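Local coordinates for protein transcription termination factor NusA (Planctomyces limnophilus, PDB 4MTN) that probably takes part in both transcription termination and antitermination, binding directly to core RNA polymerase and to nascent RNA, at residues S36-H41 against E46-H51; Q324-Y329 against E338-L343; Q263-E268 against G296-L301; K23-E28 against R94-D99; C273-R278 against S355-D360. One frame throughout, in Å; residues are numbered along the deposited sequence.

Contact 1 of 5, residues S36-H41 against E46-H51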
# COMPACT_ATOMS: atom_id res chain seq x y z
N SER A 36 -19.67 -33.64 4.25
CA SER A 36 -19.36 -34.03 2.88
C SER A 36 -19.77 -35.47 2.62
O SER A 36 -20.25 -35.81 1.53
CB SER A 36 -17.87 -33.84 2.58
OG SER A 36 -17.52 -32.47 2.60
N ALA A 37 -19.59 -36.32 3.62
CA ALA A 37 -19.99 -37.72 3.53
C ALA A 37 -21.51 -37.84 3.49
O ALA A 37 -22.05 -38.75 2.86
CB ALA A 37 -19.43 -38.51 4.70
N ALA A 38 -22.19 -36.92 4.16
CA ALA A 38 -23.64 -36.90 4.18
C ALA A 38 -24.20 -36.34 2.87
O ALA A 38 -25.25 -36.77 2.40
CB ALA A 38 -24.15 -36.09 5.36
N ARG A 39 -23.48 -35.38 2.29
CA ARG A 39 -23.89 -34.78 1.02
C ARG A 39 -23.86 -35.81 -0.11
O ARG A 39 -24.75 -35.84 -0.96
CB ARG A 39 -22.99 -33.60 0.66
CG ARG A 39 -23.29 -32.31 1.40
CD ARG A 39 -22.63 -31.13 0.70
NE ARG A 39 -22.75 -29.89 1.47
CZ ARG A 39 -21.76 -29.37 2.19
NH1 ARG A 39 -20.58 -29.97 2.25
NH2 ARG A 39 -21.95 -28.24 2.85
N LYS A 40 -22.83 -36.64 -0.12
CA LYS A 40 -22.66 -37.64 -1.17
C LYS A 40 -23.72 -38.73 -1.07
O LYS A 40 -24.23 -39.21 -2.08
CB LYS A 40 -21.26 -38.26 -1.11
CG LYS A 40 -20.87 -39.02 -2.37
CD LYS A 40 -19.48 -39.63 -2.25
CE LYS A 40 -19.45 -40.73 -1.21
NZ LYS A 40 -18.13 -41.41 -1.16
N HIS A 41 -24.05 -39.12 0.16
CA HIS A 41 -25.04 -40.17 0.38
C HIS A 41 -26.46 -39.71 0.10
O HIS A 41 -27.19 -40.34 -0.66
CB HIS A 41 -24.93 -40.70 1.81
CG HIS A 41 -25.91 -41.78 2.13
ND1 HIS A 41 -27.14 -41.53 2.70
CD2 HIS A 41 -25.84 -43.13 1.97
CE1 HIS A 41 -27.79 -42.67 2.87
NE2 HIS A 41 -27.02 -43.65 2.43
N GLU A 46 -31.60 -32.34 -0.33
CA GLU A 46 -31.96 -32.00 1.04
C GLU A 46 -30.91 -31.12 1.72
O GLU A 46 -29.71 -31.30 1.51
CB GLU A 46 -32.16 -33.28 1.86
N VAL A 47 -31.38 -30.18 2.52
CA VAL A 47 -30.49 -29.33 3.31
C VAL A 47 -29.89 -30.13 4.46
O VAL A 47 -30.61 -30.73 5.25
CB VAL A 47 -31.23 -28.10 3.88
CG1 VAL A 47 -30.29 -27.26 4.73
CG2 VAL A 47 -31.83 -27.27 2.75
N ILE A 48 -28.56 -30.14 4.54
CA ILE A 48 -27.88 -30.95 5.54
C ILE A 48 -27.05 -30.09 6.49
O ILE A 48 -26.33 -29.19 6.07
CB ILE A 48 -26.96 -32.00 4.88
CG1 ILE A 48 -27.69 -32.70 3.74
CG2 ILE A 48 -26.48 -33.01 5.91
CD1 ILE A 48 -26.85 -33.74 3.03
N GLU A 49 -27.16 -30.38 7.78
CA GLU A 49 -26.36 -29.71 8.80
C GLU A 49 -25.83 -30.74 9.80
O GLU A 49 -26.50 -31.72 10.11
CB GLU A 49 -27.18 -28.64 9.51
CG GLU A 49 -28.47 -29.14 10.13
CD GLU A 49 -29.28 -28.03 10.76
OE1 GLU A 49 -28.88 -26.85 10.63
OE2 GLU A 49 -30.32 -28.33 11.39
N VAL A 50 -24.62 -30.51 10.29
CA VAL A 50 -23.98 -31.45 11.20
C VAL A 50 -23.37 -30.73 12.41
O VAL A 50 -22.75 -29.68 12.27
CB VAL A 50 -22.89 -32.27 10.47
CG1 VAL A 50 -21.89 -31.35 9.79
CG2 VAL A 50 -22.18 -33.22 11.44
N HIS A 51 -23.58 -31.31 13.59
CA HIS A 51 -22.99 -30.77 14.81
C HIS A 51 -22.45 -31.88 15.69
O HIS A 51 -23.10 -32.91 15.89
CB HIS A 51 -24.02 -29.95 15.59
CG HIS A 51 -23.58 -29.58 16.97
ND1 HIS A 51 -22.50 -28.76 17.21
CD2 HIS A 51 -24.07 -29.93 18.18
CE1 HIS A 51 -22.34 -28.62 18.52
NE2 HIS A 51 -23.28 -29.32 19.13
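The guanidinium of R39, the one flat group on a side chain that touches across here, has S36 OG at its edge, in plane, while the aliphatic root of the same side chain meets I48: R39 CG lies 4.2 Å from I48 CD1. The arginine runs extended from CG to NE, and its guanidinium ends beside S36 of its own helix; S36 OG is itself hydrogen-bonded to Q32 O. I48 supplies both of its branches. Its CG2 meets the methyl of A38, with 3.9 Å between A38 CB and I48 CG2; its longer arm continues over the backbone, where I48 CD1 is 3.5 Å from A38 O and 3.7 Å from R39 CA. CG1 of I48 sits beside the backbone N and opposite the carbonyl carbon (chi1 -45°), and the straight chi2 of 179° carries CD1 out onto the helix surface. This is helix-on-sheet packing in the NusA N-terminal domain: helix 23-42 lies against strand 48-52, an outermost strand of a three-stranded antiparallel sheet. L35, a turn earlier on that helix, also touches I48. A38 is also covered by I76 of helix 70-78 and is buried, whereas R39 is exposed.

Contact 2 of 5, residues Q324-Y329 against E338-L343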
# COMPACT_ATOMS: atom_id res chain seq x y z
N GLN A 324 7.19 31.12 -23.87
CA GLN A 324 7.40 30.06 -24.86
C GLN A 324 6.16 29.19 -25.02
O GLN A 324 5.89 28.68 -26.10
CB GLN A 324 8.60 29.20 -24.47
CG GLN A 324 9.92 29.94 -24.47
CD GLN A 324 11.08 29.07 -24.04
OE1 GLN A 324 10.94 27.86 -23.88
NE2 GLN A 324 12.24 29.68 -23.84
N ALA A 325 5.41 29.02 -23.93
CA ALA A 325 4.22 28.18 -23.95
C ALA A 325 3.12 28.76 -24.83
O ALA A 325 2.37 28.03 -25.47
CB ALA A 325 3.71 27.96 -22.53
N VAL A 326 3.02 30.09 -24.85
CA VAL A 326 2.03 30.77 -25.69
C VAL A 326 2.38 30.62 -27.17
O VAL A 326 1.51 30.31 -27.99
CB VAL A 326 1.92 32.26 -25.34
CG1 VAL A 326 0.95 32.96 -26.27
CG2 VAL A 326 1.50 32.44 -23.89
N VAL A 327 3.64 30.84 -27.50
CA VAL A 327 4.11 30.72 -28.87
C VAL A 327 4.00 29.28 -29.36
O VAL A 327 3.63 29.03 -30.51
CB VAL A 327 5.58 31.19 -29.01
CG1 VAL A 327 6.03 31.10 -30.46
CG2 VAL A 327 5.72 32.61 -28.50
N ALA A 328 4.30 28.33 -28.48
CA ALA A 328 4.23 26.92 -28.81
C ALA A 328 2.79 26.47 -29.08
O ALA A 328 2.52 25.77 -30.05
CB ALA A 328 4.85 26.08 -27.70
N TYR A 329 1.88 26.89 -28.20
CA TYR A 329 0.47 26.51 -28.33
C TYR A 329 -0.19 27.17 -29.54
O TYR A 329 -1.14 26.62 -30.10
CB TYR A 329 -0.30 26.88 -27.05
CG TYR A 329 0.02 26.00 -25.87
CD1 TYR A 329 0.63 24.76 -26.03
CD2 TYR A 329 -0.30 26.40 -24.58
CE1 TYR A 329 0.92 23.95 -24.95
CE2 TYR A 329 -0.01 25.60 -23.48
CZ TYR A 329 0.59 24.38 -23.68
OH TYR A 329 0.88 23.58 -22.59
N GLU A 338 -5.62 34.03 -27.76
CA GLU A 338 -6.38 34.22 -26.53
C GLU A 338 -6.53 32.92 -25.76
O GLU A 338 -6.38 32.89 -24.54
CB GLU A 338 -7.76 34.81 -26.85
N LEU A 339 -6.83 31.84 -26.47
CA LEU A 339 -6.98 30.52 -25.86
C LEU A 339 -5.63 30.00 -25.37
O LEU A 339 -5.55 29.35 -24.33
CB LEU A 339 -7.61 29.53 -26.83
CG LEU A 339 -7.73 28.09 -26.34
CD1 LEU A 339 -8.53 28.02 -25.05
CD2 LEU A 339 -8.36 27.20 -27.41
N ALA A 340 -4.58 30.28 -26.14
CA ALA A 340 -3.23 29.87 -25.77
C ALA A 340 -2.81 30.54 -24.46
O ALA A 340 -2.23 29.89 -23.59
CB ALA A 340 -2.25 30.22 -26.88
N GLU A 341 -3.12 31.82 -24.33
CA GLU A 341 -2.81 32.56 -23.11
C GLU A 341 -3.66 32.06 -21.94
O GLU A 341 -3.22 32.10 -20.79
CB GLU A 341 -3.03 34.06 -23.32
CG GLU A 341 -1.97 34.73 -24.17
CD GLU A 341 -2.25 36.21 -24.38
OE1 GLU A 341 -3.30 36.69 -23.91
OE2 GLU A 341 -1.41 36.88 -25.02
N GLY A 342 -4.87 31.60 -22.24
CA GLY A 342 -5.75 31.07 -21.22
C GLY A 342 -5.21 29.79 -20.62
O GLY A 342 -5.29 29.57 -19.41
N LEU A 343 -4.67 28.93 -21.48
CA LEU A 343 -4.08 27.67 -21.04
C LEU A 343 -2.86 27.91 -20.15
O LEU A 343 -2.71 27.29 -19.10
CB LEU A 343 -3.69 26.81 -22.24
CG LEU A 343 -4.83 26.25 -23.10
CD1 LEU A 343 -4.28 25.69 -24.40
CD2 LEU A 343 -5.58 25.17 -22.33
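Y329 and A340 meet through their beta carbons, Y329 CB lying 3.9 Å from A340 CB, at the heart of a helix pair within the helix-hairpin-helix domain. Helices 316-330 and 337-345 run in broadly opposing senses here, the two short segments making an angle of 136° with their axes 8.6 Å apart at closest approach. The small side chain of A340 is consistent with this close approach: its CA is 5.3 Å from the CA of V326, and its methyl also rests 3.9 Å from V326 O. The tight side is built round the tyrosine. Its CG lies beside its own backbone N and opposite the carbonyl carbon (chi1 -72°), an orientation that brings one long side of the ring to the other helix. A340 O is at the ring edge, near its plane, and L343 comes in obliquely, with its CB near Y329 CE2. V344 and L354 add to the apolar surroundings of the ring, and the hydroxyl, at the far end, is hydrogen-bonded to S350 O. The outer side is looser. There V326 offers both methyls to a single methylene: E341 CG is 4.0 Å from V326 CG1 and slightly farther from CG2. The glutamate chain then continues extended (chi2 178°); E341 is exposed, and it is its CG that touches V326. Back on the buried side, Y329 CD2 lies 4.0 Å from L343 CD1.

Contact 3 of 5, residues Q263-E268 against G296-L301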
# COMPACT_ATOMS: atom_id res chain seq x y z
N GLN A 263 10.41 21.67 3.21
CA GLN A 263 11.57 21.84 4.07
C GLN A 263 12.63 20.79 3.74
O GLN A 263 12.29 19.69 3.30
CB GLN A 263 11.17 21.76 5.54
CG GLN A 263 10.34 22.94 6.03
CD GLN A 263 11.14 24.23 6.10
OE1 GLN A 263 12.37 24.21 6.25
NE2 GLN A 263 10.46 25.36 5.99
N PRO A 264 13.92 21.10 3.97
CA PRO A 264 14.51 22.32 4.53
C PRO A 264 14.42 23.57 3.64
O PRO A 264 14.60 24.68 4.14
CB PRO A 264 15.98 21.94 4.74
CG PRO A 264 16.02 20.44 4.65
CD PRO A 264 14.94 20.09 3.68
N SER A 265 14.16 23.38 2.35
CA SER A 265 14.16 24.50 1.41
C SER A 265 13.10 25.54 1.74
O SER A 265 12.04 25.22 2.28
CB SER A 265 13.96 23.99 -0.02
OG SER A 265 12.66 23.46 -0.19
N GLU A 266 13.39 26.80 1.41
CA GLU A 266 12.45 27.89 1.63
C GLU A 266 11.67 28.20 0.35
O GLU A 266 12.21 28.15 -0.75
CB GLU A 266 13.19 29.14 2.11
CG GLU A 266 13.91 28.96 3.44
CD GLU A 266 14.59 30.23 3.92
OE1 GLU A 266 14.59 31.22 3.16
OE2 GLU A 266 15.11 30.23 5.05
N VAL A 267 10.39 28.52 0.52
CA VAL A 267 9.49 28.73 -0.62
C VAL A 267 9.00 30.17 -0.70
O VAL A 267 8.54 30.74 0.29
CB VAL A 267 8.28 27.78 -0.55
CG1 VAL A 267 7.26 28.12 -1.63
CG2 VAL A 267 8.73 26.33 -0.67
N GLU A 268 9.09 30.76 -1.89
CA GLU A 268 8.60 32.11 -2.12
C GLU A 268 7.10 32.13 -2.37
O GLU A 268 6.33 32.66 -1.55
CB GLU A 268 9.33 32.76 -3.30
CG GLU A 268 10.70 33.33 -2.96
CD GLU A 268 11.73 32.26 -2.63
OE1 GLU A 268 11.53 31.09 -3.03
OE2 GLU A 268 12.73 32.59 -1.96
N GLY A 296 15.93 13.80 -6.51
CA GLY A 296 14.60 14.38 -6.60
C GLY A 296 13.71 13.87 -5.49
O GLY A 296 12.49 14.00 -5.54
N GLN A 297 14.34 13.29 -4.47
CA GLN A 297 13.64 12.68 -3.35
C GLN A 297 12.74 13.65 -2.59
O GLN A 297 11.62 13.30 -2.22
CB GLN A 297 14.66 12.06 -2.38
CG GLN A 297 14.04 11.21 -1.29
CD GLN A 297 15.06 10.77 -0.25
OE1 GLN A 297 15.81 11.59 0.28
NE2 GLN A 297 15.10 9.47 0.03
N ASN A 298 13.24 14.86 -2.35
CA ASN A 298 12.53 15.85 -1.55
C ASN A 298 11.13 16.18 -2.08
O ASN A 298 10.14 15.94 -1.40
CB ASN A 298 13.35 17.14 -1.46
CG ASN A 298 12.80 18.11 -0.42
OD1 ASN A 298 12.42 17.71 0.68
ND2 ASN A 298 12.75 19.39 -0.78
N VAL A 299 11.07 16.74 -3.29
CA VAL A 299 9.80 17.10 -3.92
C VAL A 299 8.89 15.89 -4.07
O VAL A 299 7.68 15.97 -3.83
CB VAL A 299 10.03 17.74 -5.31
CG1 VAL A 299 8.70 17.96 -6.01
CG2 VAL A 299 10.78 19.04 -5.18
N ARG A 300 9.49 14.76 -4.45
CA ARG A 300 8.77 13.50 -4.63
C ARG A 300 8.00 13.12 -3.36
O ARG A 300 6.83 12.76 -3.42
CB ARG A 300 9.74 12.39 -5.01
CG ARG A 300 9.10 11.14 -5.58
CD ARG A 300 10.14 10.06 -5.79
NE ARG A 300 11.39 10.62 -6.31
CZ ARG A 300 12.57 10.01 -6.24
NH1 ARG A 300 12.66 8.81 -5.68
NH2 ARG A 300 13.65 10.59 -6.74
N LEU A 301 8.68 13.20 -2.22
CA LEU A 301 8.06 12.90 -0.94
C LEU A 301 7.06 13.98 -0.54
O LEU A 301 6.01 13.69 0.03
CB LEU A 301 9.12 12.74 0.15
CG LEU A 301 10.00 11.49 0.06
CD1 LEU A 301 11.06 11.50 1.15
CD2 LEU A 301 9.14 10.24 0.15
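N298 OD1 and Q263 O lie 3.3 Å apart, and the ammonium of K209, on strand 207-214 of the first KH domain, reaches both oxygens through weak hydrogen bonds. The other end of the same amide is also held: N298 ND2 is hydrogen-bonded to A291 O of helix 285-292. The CG of this buried side chain stands opposite the backbone N (chi1 -168°), which sends the amide off the helix toward the loop 263-268. A leucine in place of N298 would lack both polar ends and would probably leave A291 O without its amide donor and K209 with one oxygen fewer. S265 OG comes no nearer than 4.1 Å to N298 ND2; its hydrogen bond goes to M262 O instead. The surroundings are those of tandem KH domains. Helices 285-292 and 297-306 are joined by a GKRG sequence, the GXXG signature of the KH fold, and G296 closes it at the N-cap position with a positive phi of 101°. Loop 263-268 joins helix 254-261 to strand 269-273 within the second KH domain, with a cis peptide bond before P264. S265 is also packed against L290 and A291.

Contact 4 of 5, residues K23-E28 against R94-D99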
# COMPACT_ATOMS: atom_id res chain seq x y z
N LYS A 23 -8.50 -28.17 19.55
CA LYS A 23 -9.63 -29.06 19.31
C LYS A 23 -10.76 -28.42 18.51
O LYS A 23 -11.35 -29.06 17.64
CB LYS A 23 -10.19 -29.57 20.64
CG LYS A 23 -9.36 -30.66 21.30
CD LYS A 23 -10.12 -31.28 22.47
CE LYS A 23 -9.38 -32.48 23.04
NZ LYS A 23 -8.06 -32.10 23.61
N GLU A 24 -11.05 -27.15 18.80
CA GLU A 24 -12.19 -26.46 18.20
C GLU A 24 -12.06 -26.40 16.67
O GLU A 24 -13.06 -26.48 15.96
CB GLU A 24 -12.33 -25.05 18.77
CG GLU A 24 -13.65 -24.39 18.45
CD GLU A 24 -14.85 -25.16 18.98
OE1 GLU A 24 -14.71 -25.82 20.03
OE2 GLU A 24 -15.92 -25.10 18.36
N ILE A 25 -10.84 -26.26 16.19
CA ILE A 25 -10.58 -26.28 14.75
C ILE A 25 -10.77 -27.69 14.21
O ILE A 25 -11.34 -27.89 13.14
CB ILE A 25 -9.16 -25.78 14.42
CG1 ILE A 25 -9.01 -24.31 14.83
CG2 ILE A 25 -8.87 -25.94 12.94
CD1 ILE A 25 -7.67 -23.71 14.45
N VAL A 26 -10.30 -28.67 14.97
CA VAL A 26 -10.41 -30.08 14.58
C VAL A 26 -11.87 -30.53 14.53
O VAL A 26 -12.27 -31.22 13.59
CB VAL A 26 -9.63 -30.99 15.55
CG1 VAL A 26 -9.72 -32.44 15.10
CG2 VAL A 26 -8.18 -30.55 15.65
N PHE A 27 -12.65 -30.13 15.53
CA PHE A 27 -14.07 -30.45 15.56
C PHE A 27 -14.78 -29.93 14.32
O PHE A 27 -15.58 -30.64 13.71
CB PHE A 27 -14.73 -29.86 16.82
CG PHE A 27 -14.62 -30.74 18.03
CD1 PHE A 27 -15.39 -31.89 18.15
CD2 PHE A 27 -13.75 -30.41 19.06
CE1 PHE A 27 -15.29 -32.69 19.27
CE2 PHE A 27 -13.65 -31.22 20.18
CZ PHE A 27 -14.42 -32.36 20.28
N GLU A 28 -14.49 -28.68 13.95
CA GLU A 28 -15.05 -28.08 12.75
C GLU A 28 -14.65 -28.85 11.50
O GLU A 28 -15.44 -29.01 10.57
CB GLU A 28 -14.62 -26.62 12.63
CG GLU A 28 -15.28 -25.68 13.63
CD GLU A 28 -14.77 -24.26 13.52
OE1 GLU A 28 -13.57 -24.07 13.24
OE2 GLU A 28 -15.58 -23.32 13.70
N ARG A 94 -7.41 -28.84 7.91
CA ARG A 94 -6.48 -27.80 7.47
C ARG A 94 -7.24 -26.65 6.81
O ARG A 94 -6.83 -25.49 6.88
CB ARG A 94 -5.44 -28.37 6.51
CG ARG A 94 -4.42 -29.29 7.16
CD ARG A 94 -3.61 -28.55 8.22
NE ARG A 94 -2.62 -29.42 8.85
CZ ARG A 94 -1.82 -29.04 9.84
NH1 ARG A 94 -1.89 -27.80 10.32
NH2 ARG A 94 -0.95 -29.90 10.36
N GLU A 95 -8.35 -26.99 6.16
CA GLU A 95 -9.21 -26.00 5.52
C GLU A 95 -9.89 -25.15 6.59
O GLU A 95 -10.09 -23.95 6.40
CB GLU A 95 -10.24 -26.68 4.63
CG GLU A 95 -10.94 -25.75 3.66
CD GLU A 95 -11.67 -26.50 2.55
OE1 GLU A 95 -11.60 -27.75 2.54
OE2 GLU A 95 -12.30 -25.85 1.70
N ALA A 96 -10.24 -25.78 7.71
CA ALA A 96 -10.84 -25.08 8.83
C ALA A 96 -9.82 -24.17 9.51
O ALA A 96 -10.13 -23.05 9.90
CB ALA A 96 -11.41 -26.07 9.83
N GLU A 97 -8.59 -24.68 9.65
CA GLU A 97 -7.50 -23.91 10.24
C GLU A 97 -7.20 -22.67 9.40
O GLU A 97 -6.99 -21.58 9.94
CB GLU A 97 -6.25 -24.77 10.37
CG GLU A 97 -5.06 -24.07 11.01
CD GLU A 97 -3.78 -24.87 10.91
OE1 GLU A 97 -3.68 -25.72 10.00
OE2 GLU A 97 -2.87 -24.65 11.74
N ARG A 98 -7.18 -22.84 8.09
CA ARG A 98 -6.93 -21.74 7.16
C ARG A 98 -8.03 -20.68 7.26
O ARG A 98 -7.75 -19.48 7.24
CB ARG A 98 -6.80 -22.27 5.73
CG ARG A 98 -6.88 -21.21 4.65
CD ARG A 98 -8.22 -21.25 3.94
NE ARG A 98 -8.31 -22.36 3.00
CZ ARG A 98 -9.41 -22.70 2.34
NH1 ARG A 98 -10.53 -22.01 2.51
NH2 ARG A 98 -9.39 -23.73 1.50
N ASP A 99 -9.27 -21.14 7.37
CA ASP A 99 -10.41 -20.23 7.51
C ASP A 99 -10.33 -19.43 8.81
O ASP A 99 -10.68 -18.25 8.84
CB ASP A 99 -11.72 -21.02 7.46
CG ASP A 99 -12.09 -21.46 6.05
OD1 ASP A 99 -11.24 -21.30 5.14
OD2 ASP A 99 -13.21 -21.96 5.85
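A96 is the one uncharged residue of the segment R94-D99, and its methyl provides much of the apolar surface offered to I25: A96 CB is 4.0 Å from I25 CG2 and 3.8 Å from I25 O. Both helices belong to the NusA N-terminal domain. Helix 23-42 begins here and crosses the long helix 87-105 at 124°, the axes of the short segments coming within 8.3 Å. I25 uses its short branch: CG2, set opposite the backbone N, nestles against the backbone of the partner helix near E97 N and is 3.9 Å from E97 CB. On the next turn E28 adds its CB, 4.3 Å from A96 CB. The charged ends of the second helix turn to one another. E95, R98 and D99 form a salt-bridge network, in which E95 CG lies over one face of the R98 guanidinium, toward its rim, and a weak hydrogen bond from R98 NE to G164 O links this helix to the S1 domain. E97 contributes its backbone and CB; extended beyond CG, it carries its carboxylate away from I25, toward R94. R94 NH1 donates to E97 OE1 at 2.8 Å, the donor on the syn side of that oxygen, some 20° out of the carboxylate plane.

Contact 5 of 5, residues C273-R278 against S355-D360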
# COMPACT_ATOMS: atom_id res chain seq x y z
N CYS A 273 -2.71 24.85 -9.34
CA CYS A 273 -3.23 24.59 -10.68
C CYS A 273 -4.15 23.37 -10.66
O CYS A 273 -3.73 22.26 -10.98
CB CYS A 273 -2.08 24.36 -11.67
SG CYS A 273 -0.85 25.69 -11.72
N PRO A 274 -5.42 23.59 -10.27
CA PRO A 274 -6.42 22.53 -10.08
C PRO A 274 -6.64 21.65 -11.31
O PRO A 274 -6.88 20.45 -11.16
CB PRO A 274 -7.70 23.31 -9.75
CG PRO A 274 -7.22 24.61 -9.20
CD PRO A 274 -5.98 24.92 -9.98
N MSE A 275 -6.56 22.23 -12.50
CA MSE A 275 -6.82 21.49 -13.74
C MSE A 275 -5.77 20.43 -14.01
O MSE A 275 -6.08 19.36 -14.55
CB MSE A 275 -6.92 22.45 -14.92
CG MSE A 275 -8.18 23.30 -14.91
SE MSE A 275 -8.40 24.33 -16.55
CE MSE A 275 -8.29 22.89 -17.85
N LEU A 276 -4.52 20.72 -13.66
CA LEU A 276 -3.44 19.75 -13.82
C LEU A 276 -3.20 18.97 -12.54
O LEU A 276 -2.37 18.07 -12.50
CB LEU A 276 -2.15 20.45 -14.25
CG LEU A 276 -2.03 20.77 -15.74
CD1 LEU A 276 -0.77 21.58 -16.00
CD2 LEU A 276 -2.02 19.49 -16.56
N GLY A 277 -3.95 19.32 -11.49
CA GLY A 277 -3.76 18.71 -10.18
C GLY A 277 -2.35 18.96 -9.69
O GLY A 277 -1.72 18.09 -9.10
N ARG A 278 -1.85 20.17 -9.96
CA ARG A 278 -0.45 20.49 -9.73
C ARG A 278 -0.28 21.75 -8.89
O ARG A 278 -0.94 22.76 -9.13
CB ARG A 278 0.26 20.65 -11.08
CG ARG A 278 1.66 21.24 -10.99
CD ARG A 278 2.18 21.60 -12.37
NE ARG A 278 2.17 20.45 -13.28
CZ ARG A 278 2.39 20.53 -14.59
NH1 ARG A 278 2.64 21.71 -15.15
NH2 ARG A 278 2.36 19.44 -15.33
N SER A 355 -1.83 17.68 -23.47
CA SER A 355 -2.33 16.40 -23.95
C SER A 355 -3.16 15.69 -22.89
O SER A 355 -4.05 14.90 -23.21
CB SER A 355 -1.16 15.51 -24.39
OG SER A 355 -0.27 15.27 -23.32
N VAL A 356 -2.86 15.96 -21.62
CA VAL A 356 -3.57 15.32 -20.52
C VAL A 356 -4.74 16.16 -20.02
O VAL A 356 -5.38 15.81 -19.03
CB VAL A 356 -2.62 15.03 -19.34
CG1 VAL A 356 -1.46 14.16 -19.79
CG2 VAL A 356 -2.11 16.33 -18.73
N ILE A 357 -5.01 17.27 -20.70
CA ILE A 357 -6.10 18.16 -20.31
C ILE A 357 -7.44 17.44 -20.40
O ILE A 357 -7.62 16.52 -21.21
CB ILE A 357 -6.15 19.44 -21.18
CG1 ILE A 357 -6.90 20.56 -20.44
CG2 ILE A 357 -6.80 19.17 -22.53
CD1 ILE A 357 -7.02 21.84 -21.24
N GLU A 358 -8.39 17.84 -19.56
CA GLU A 358 -9.74 17.32 -19.63
C GLU A 358 -10.46 17.95 -20.81
O GLU A 358 -10.53 19.18 -20.91
CB GLU A 358 -10.50 17.60 -18.32
CG GLU A 358 -11.85 16.92 -18.23
CD GLU A 358 -11.74 15.42 -18.03
OE1 GLU A 358 -10.65 14.95 -17.62
OE2 GLU A 358 -12.73 14.70 -18.29
N PRO A 359 -10.98 17.11 -21.72
CA PRO A 359 -11.68 17.57 -22.93
C PRO A 359 -12.80 18.56 -22.62
O PRO A 359 -12.93 19.57 -23.29
CB PRO A 359 -12.24 16.28 -23.52
CG PRO A 359 -11.30 15.22 -23.04
CD PRO A 359 -10.89 15.64 -21.66
N ASP A 360 -13.60 18.25 -21.60
CA ASP A 360 -14.72 19.10 -21.21
C ASP A 360 -14.26 20.49 -20.80
O ASP A 360 -14.89 21.49 -21.15
CB ASP A 360 -15.50 18.45 -20.06
CG ASP A 360 -15.75 16.97 -20.28
OD1 ASP A 360 -15.77 16.54 -21.45
OD2 ASP A 360 -15.91 16.24 -19.28
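M275, modelled as selenomethionine, and I357 run alongside each other in the same sense, and the terminal methyl M275 CE touches the longer branch of the isoleucine, I357 CG1 and I357 CD1, each 3.8 Å away. A bend at chi3 (55°) turns that methyl toward the isoleucine. L276 and V356 meet nearly perpendicular, with L276 CD2 at 3.8 Å from V356 CG2. All of this is methyl and methylene packing; V356 is exposed and I357 buried. In the next shell F348 is touched by M275, L276 and I357 alike, while M365 touches M275 and L362 touches I357; both lie on helix 359-366. The partners come from two domains. Residues 273-278 form the tight connection between strands 269-273 and 278-282 of the second KH domain, and residues 355-360 lead into helix 359-366 of the helix-hairpin-helix domain. The connection contains a G1 beta bulge, where G277 and R278 both face C273, tied by C273 N to R278 O at 2.7 Å and by R278 N to C273 O at 3.0 Å. G277 takes the positive phi (59°) of that motif. Behind the leucine, L276 CD1 sits 3.5 Å above one face of the R278 guanidinium, offset toward its rim. The same guanidinium reaches back to the helical domain, R278 NH2 making a salt bridge with D353.

In the fold
The five contacts fall into two groups at opposite ends of an elongated chain; the centres of contacts 1 and 2 are 74 Å apart. Contacts 4 and 1 share helix 23-42 in the N-terminal domain, with centres 18 Å apart, and contact 1 is nested in the loop that contact 4 closes. At the other end contacts 3 and 5 alternate along the chain, while contact 2 lies inside the loop closed by contact 5. Contacts 2 and 5 touch, L343 CD2 packing on I357 CD1 at 3.8 Å. Contact 5 thus joins the second KH domain, which contains contact 3, to the helix-hairpin-helix domain. Such separated modules are consistent with a modular protein that binds both polymerase and RNA.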